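Side-chain contacts in enoyl-CoA hydratase EchA1 (Mycobacterium marinum, PDB 3QXI), which probably catalyses the reversible addition of water to the double bond of enoyl-CoA thioesters, as an enoyl-CoA hydratase of the crotonase family: residues 171-175 with 176-180; 156-159 with 160-164. All coordinates share one frame; numbering follows the deposited sequence.

Contact 1 (171-175 with 176-180); sequences DNLSA and ERAHA
Ser174 caps the N-terminus of helix 175-180: its OG accepts the backbone N-H of Arg177 at 2.8 Å, with an N-H...O angle of 159°. The hydroxyl is placed there by chi1 of 72°, which tucks OG between the backbone N and the carbonyl carbon; from this position it also lies 3.2 Å from Arg177 CB. The carbonyl of the same serine takes the next N-H, Ser174 O to Ala178 N at 2.9 Å, so one residue engages two successive amides of the first turn. Ala175 O then receives His179 N.

Beside the cap, the two methyls of Leu173 part company. CD2 packs on Ala178 CB at 3.7 Å, while CD1 rests against the aliphatic part of Arg177, 3.9 Å from its CD. The two side chains cross at about a right angle, the arginine running extended from CG to NE. Its guanidinium leads on to a water lying at its edge, in plane, which accepts from Arg177 NH1 and donates to Asn172 O, linking the helix side chain to the backbone of Asn172.

Glu176 leads away from this cluster to a salt bridge with Arg131. Leu173 pairs through its backbone with Phe135, placing strand 173-174 beside strand 134-136, and its side chain touches Leu166 of helix 160-169; from the short helix, Ala175 and His179 pack on Leu187 of strand 186-188.

Contact 2 (156-159 with 160-164); sequences ERIP and YAIAM
Pro159 and Ala163 are joined by the first full turn of helix 160-169: Pro159 O accepts Ala163 N at 3.0 Å in a nearly straight bond, N-H...O 173°, with the donor close to the C=O axis. A second, weak bond reaches the same oxygen from Ile162 N, its N-H...O angle bent to 125°. One carbonyl therefore takes two neighbouring amides of the opening turn. Pro159 stands at the N-cap and has no polar side-chain atom, so it makes no side-chain capping bond; its carbonyl still starts the helix bonding.

The apolar contacts centre on Ile158, whose CB is directed toward the new helix. With chi1 at 66°, CG1 sits between the backbone N and the carbonyl carbon, and the extended chi2 carries CD1 onward alongside the turn. CG1 meets Ala163 CB at 3.9 Å, and CD1 lies over the backbone there, 3.6 Å from Ala163 N. The same terminal methyl touches Ile162 CG2 at 3.9 Å, the branch that lies anti to Ile162 N. The other branch of Ile162 ends in CD1, which makes a looser contact of 4.2 Å with Pro159 CB. Leu181 lies against Ile158, Pro159 and Ile162, and Leu154 and Pro155 of helix 150-157 also touch Ala163.

At the subunit boundary, Glu156 forms a salt bridge with Arg230 of the second subunit; Gly182 of that subunit packs on Pro159 and Ala161. The short link Ile158-Pro159 is a tight interhelical connection, with Pro159 at the N-cap, joining helix 150-157 to helix 160-169 at a subunit interface of this trimeric member of the crotonase family.

In the fold
The contacts follow in series along the chain: contact 2 starts helix 160-169, and contact 1 lies just beyond that helix, where the chain passes through strand 173-174 into the next helix. Their centres are about 12 Å apart. They meet directly where Arg177 NH2 of contact 1 packs on Ile162 CD1 of contact 2 at 3.9 Å, and Met183 touches both Leu173 and Ile158. Contact 2 packs on the second subunit, whereas contact 1 touches it only through the flanking Asp171, in a salt bridge with Lys203 of that subunit. Contact 2 also reaches further into the trimer, its Arg157 packing on Ala161 of the third subunit.

Contact 1 (171-175 with 176-180)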
loop_
_atom_site.group_PDB
_atom_site.type_symbol
_atom_site.label_atom_id
_atom_site.label_comp_id
_atom_site.label_asym_id
_atom_site.label_seq_id
_atom_site.Cartn_x
_atom_site.Cartn_y
_atom_site.Cartn_z
ATOM N N ASP B 171 14.507 -0.610 14.513
ATOM C CA ASP B 171 15.260 0.629 14.184
ATOM C C ASP B 171 14.334 1.829 14.229
ATOM O O ASP B 171 13.156 1.696 13.889
ATOM C CB ASP B 171 15.810 0.606 12.742
ATOM C CG ASP B 171 16.946 -0.391 12.536
ATOM O OD1 ASP B 171 17.451 -0.984 13.527
ATOM O OD2 ASP B 171 17.343 -0.577 11.354
ATOM N N ASN B 172 14.880 2.995 14.565
ATOM C CA ASN B 172 14.154 4.263 14.428
ATOM C C ASN B 172 13.875 4.644 12.966
ATOM O O ASN B 172 14.588 4.244 12.041
ATOM C CB ASN B 172 14.873 5.426 15.126
ATOM C CG ASN B 172 14.974 5.237 16.631
ATOM O OD1 ASN B 172 14.266 4.421 17.237
ATOM N ND2 ASN B 172 15.866 6.006 17.249
ATOM N N LEU B 173 12.793 5.393 12.792
ATOM C CA LEU B 173 12.408 5.915 11.512
ATOM C C LEU B 173 12.322 7.424 11.677
ATOM O O LEU B 173 11.472 7.916 12.438
ATOM C CB LEU B 173 11.044 5.352 11.117
ATOM C CG LEU B 173 10.429 6.076 9.932
ATOM C CD1 LEU B 173 11.172 5.700 8.641
ATOM C CD2 LEU B 173 8.988 5.714 9.802
ATOM N N SER B 174 13.211 8.153 11.015
ATOM C CA SER B 174 13.325 9.598 11.231
ATOM C C SER B 174 12.061 10.251 10.700
ATOM O O SER B 174 11.397 9.686 9.810
ATOM C CB SER B 174 14.502 10.171 10.462
ATOM O OG SER B 174 14.189 10.186 9.064
ATOM N N ALA B 175 11.721 11.431 11.221
ATOM C CA ALA B 175 10.595 12.172 10.632
ATOM C C ALA B 175 10.795 12.446 9.138
ATOM O O ALA B 175 9.867 12.286 8.374
ATOM C CB ALA B 175 10.334 13.458 11.376
ATOM N N GLU B 176 11.996 12.842 8.712
ATOM C CA GLU B 176 12.234 13.155 7.299
ATOM C C GLU B 176 12.051 11.936 6.393
ATOM O O GLU B 176 11.518 12.064 5.274
ATOM C CB GLU B 176 13.643 13.742 7.085
ATOM C CG GLU B 176 13.860 15.213 7.580
ATOM C CD GLU B 176 15.321 15.636 7.514
ATOM O OE1 GLU B 176 15.616 16.780 7.109
ATOM O OE2 GLU B 176 16.189 14.823 7.859
ATOM N N ARG B 177 12.492 10.766 6.873
ATOM C CA ARG B 177 12.280 9.525 6.142
ATOM C C ARG B 177 10.793 9.137 6.124
ATOM O O ARG B 177 10.265 8.721 5.064
ATOM C CB ARG B 177 13.161 8.379 6.635
ATOM C CG ARG B 177 13.226 7.255 5.606
ATOM C CD ARG B 177 14.043 6.035 6.087
ATOM N NE ARG B 177 14.000 4.961 5.092
ATOM C CZ ARG B 177 14.303 3.686 5.340
ATOM N NH1 ARG B 177 14.665 3.295 6.570
ATOM N NH2 ARG B 177 14.219 2.801 4.359
ATOM N N ALA B 178 10.101 9.320 7.252
ATOM C CA ALA B 178 8.646 9.080 7.281
ATOM C C ALA B 178 7.889 10.077 6.390
ATOM O O ALA B 178 6.800 9.790 5.906
ATOM C CB ALA B 178 8.111 9.142 8.690
ATOM N N HIS B 179 8.427 11.267 6.216
ATOM C CA HIS B 179 7.788 12.199 5.303
ATOM C C HIS B 179 8.055 11.731 3.877
ATOM O O HIS B 179 7.149 11.736 3.049
ATOM C CB HIS B 179 8.318 13.603 5.529
ATOM C CG HIS B 179 7.884 14.585 4.497
ATOM N ND1 HIS B 179 8.732 15.073 3.528
ATOM C CD2 HIS B 179 6.683 15.175 4.285
ATOM C CE1 HIS B 179 8.074 15.933 2.770
ATOM N NE2 HIS B 179 6.827 16.002 3.203
ATOM N N ALA B 180 9.283 11.298 3.592
ATOM C CA ALA B 180 9.610 10.819 2.226
ATOM C C ALA B 180 8.754 9.599 1.858
ATOM O O ALA B 180 8.439 9.353 0.680
ATOM C CB ALA B 180 11.115 10.482 2.089
HETATM O O HOH W 1 15.309 4.669 9.291
#

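Contact 2 (156-159 with 160-164)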
loop_
_atom_site.group_PDB
_atom_site.type_symbol
_atom_site.label_atom_id
_atom_site.label_comp_id
_atom_site.label_asym_id
_atom_site.label_seq_id
_atom_site.Cartn_x
_atom_site.Cartn_y
_atom_site.Cartn_z
ATOM N N GLU B 156 0.321 -0.152 6.362
ATOM C CA GLU B 156 -0.726 0.486 5.594
ATOM C C GLU B 156 -0.327 1.933 5.311
ATOM O O GLU B 156 -0.942 2.566 4.488
ATOM C CB GLU B 156 -2.100 0.398 6.343
ATOM C CG GLU B 156 -2.637 -1.045 6.364
ATOM C CD GLU B 156 -3.903 -1.339 7.201
ATOM O OE1 GLU B 156 -4.397 -0.464 7.974
ATOM O OE2 GLU B 156 -4.368 -2.527 7.087
ATOM N N ARG B 157 0.724 2.439 5.956
ATOM C CA ARG B 157 1.113 3.836 5.780
ATOM C C ARG B 157 2.389 4.033 4.954
ATOM O O ARG B 157 2.555 5.064 4.313
ATOM C CB ARG B 157 1.237 4.562 7.153
ATOM C CG ARG B 157 -0.049 4.627 7.964
ATOM C CD ARG B 157 -0.891 5.917 7.705
ATOM N NE ARG B 157 -1.416 6.513 8.963
ATOM C CZ ARG B 157 -1.084 7.718 9.484
ATOM N NH1 ARG B 157 -0.202 8.559 8.891
ATOM N NH2 ARG B 157 -1.653 8.099 10.631
ATOM N N ILE B 158 3.301 3.066 4.994
ATOM C CA ILE B 158 4.595 3.144 4.298
ATOM C C ILE B 158 4.741 1.830 3.535
ATOM O O ILE B 158 3.936 0.923 3.762
ATOM C CB ILE B 158 5.783 3.321 5.308
ATOM C CG1 ILE B 158 5.974 2.092 6.216
ATOM C CG2 ILE B 158 5.603 4.540 6.186
ATOM C CD1 ILE B 158 7.256 2.181 7.056
ATOM N N PRO B 159 5.749 1.697 2.652
ATOM C CA PRO B 159 5.873 0.440 1.921
ATOM C C PRO B 159 5.959 -0.794 2.845
ATOM O O PRO B 159 6.697 -0.774 3.852
ATOM C CB PRO B 159 7.167 0.640 1.140
ATOM C CG PRO B 159 7.111 2.100 0.815
ATOM C CD PRO B 159 6.724 2.687 2.140
ATOM N N TYR B 160 5.189 -1.830 2.491
ATOM C CA TYR B 160 5.120 -3.079 3.265
ATOM C C TYR B 160 6.477 -3.599 3.760
ATOM O O TYR B 160 6.622 -3.902 4.946
ATOM C CB TYR B 160 4.371 -4.169 2.464
ATOM C CG TYR B 160 4.206 -5.479 3.183
ATOM C CD1 TYR B 160 3.067 -5.729 3.935
ATOM C CD2 TYR B 160 5.174 -6.462 3.115
ATOM C CE1 TYR B 160 2.882 -6.910 4.595
ATOM C CE2 TYR B 160 5.003 -7.680 3.791
ATOM C CZ TYR B 160 3.838 -7.884 4.531
ATOM O OH TYR B 160 3.610 -9.055 5.205
ATOM N N ALA B 161 7.465 -3.693 2.875
ATOM C CA ALA B 161 8.775 -4.249 3.248
ATOM C C ALA B 161 9.559 -3.373 4.235
ATOM O O ALA B 161 10.325 -3.896 5.065
ATOM C CB ALA B 161 9.597 -4.532 2.025
ATOM N N ILE B 162 9.376 -2.057 4.155
ATOM C CA ILE B 162 10.060 -1.154 5.082
ATOM C C ILE B 162 9.392 -1.211 6.446
ATOM O O ILE B 162 10.086 -1.249 7.454
ATOM C CB ILE B 162 10.112 0.319 4.577
ATOM C CG1 ILE B 162 10.853 0.418 3.228
ATOM C CG2 ILE B 162 10.779 1.205 5.613
ATOM C CD1 ILE B 162 10.895 1.877 2.643
ATOM N N ALA B 163 8.047 -1.230 6.469
ATOM C CA ALA B 163 7.316 -1.540 7.699
ATOM C C ALA B 163 7.760 -2.848 8.366
ATOM O O ALA B 163 7.986 -2.886 9.579
ATOM C CB ALA B 163 5.819 -1.574 7.446
ATOM N N MET B 164 7.856 -3.921 7.585
ATOM C CA MET B 164 8.335 -5.216 8.104
ATOM C C MET B 164 9.732 -5.054 8.739
ATOM O O MET B 164 9.982 -5.497 9.868
ATOM C CB MET B 164 8.357 -6.272 6.983
ATOM C CG MET B 164 8.789 -7.716 7.411
ATOM S SD MET B 164 7.618 -8.467 8.585
ATOM C CE MET B 164 6.368 -9.114 7.432
#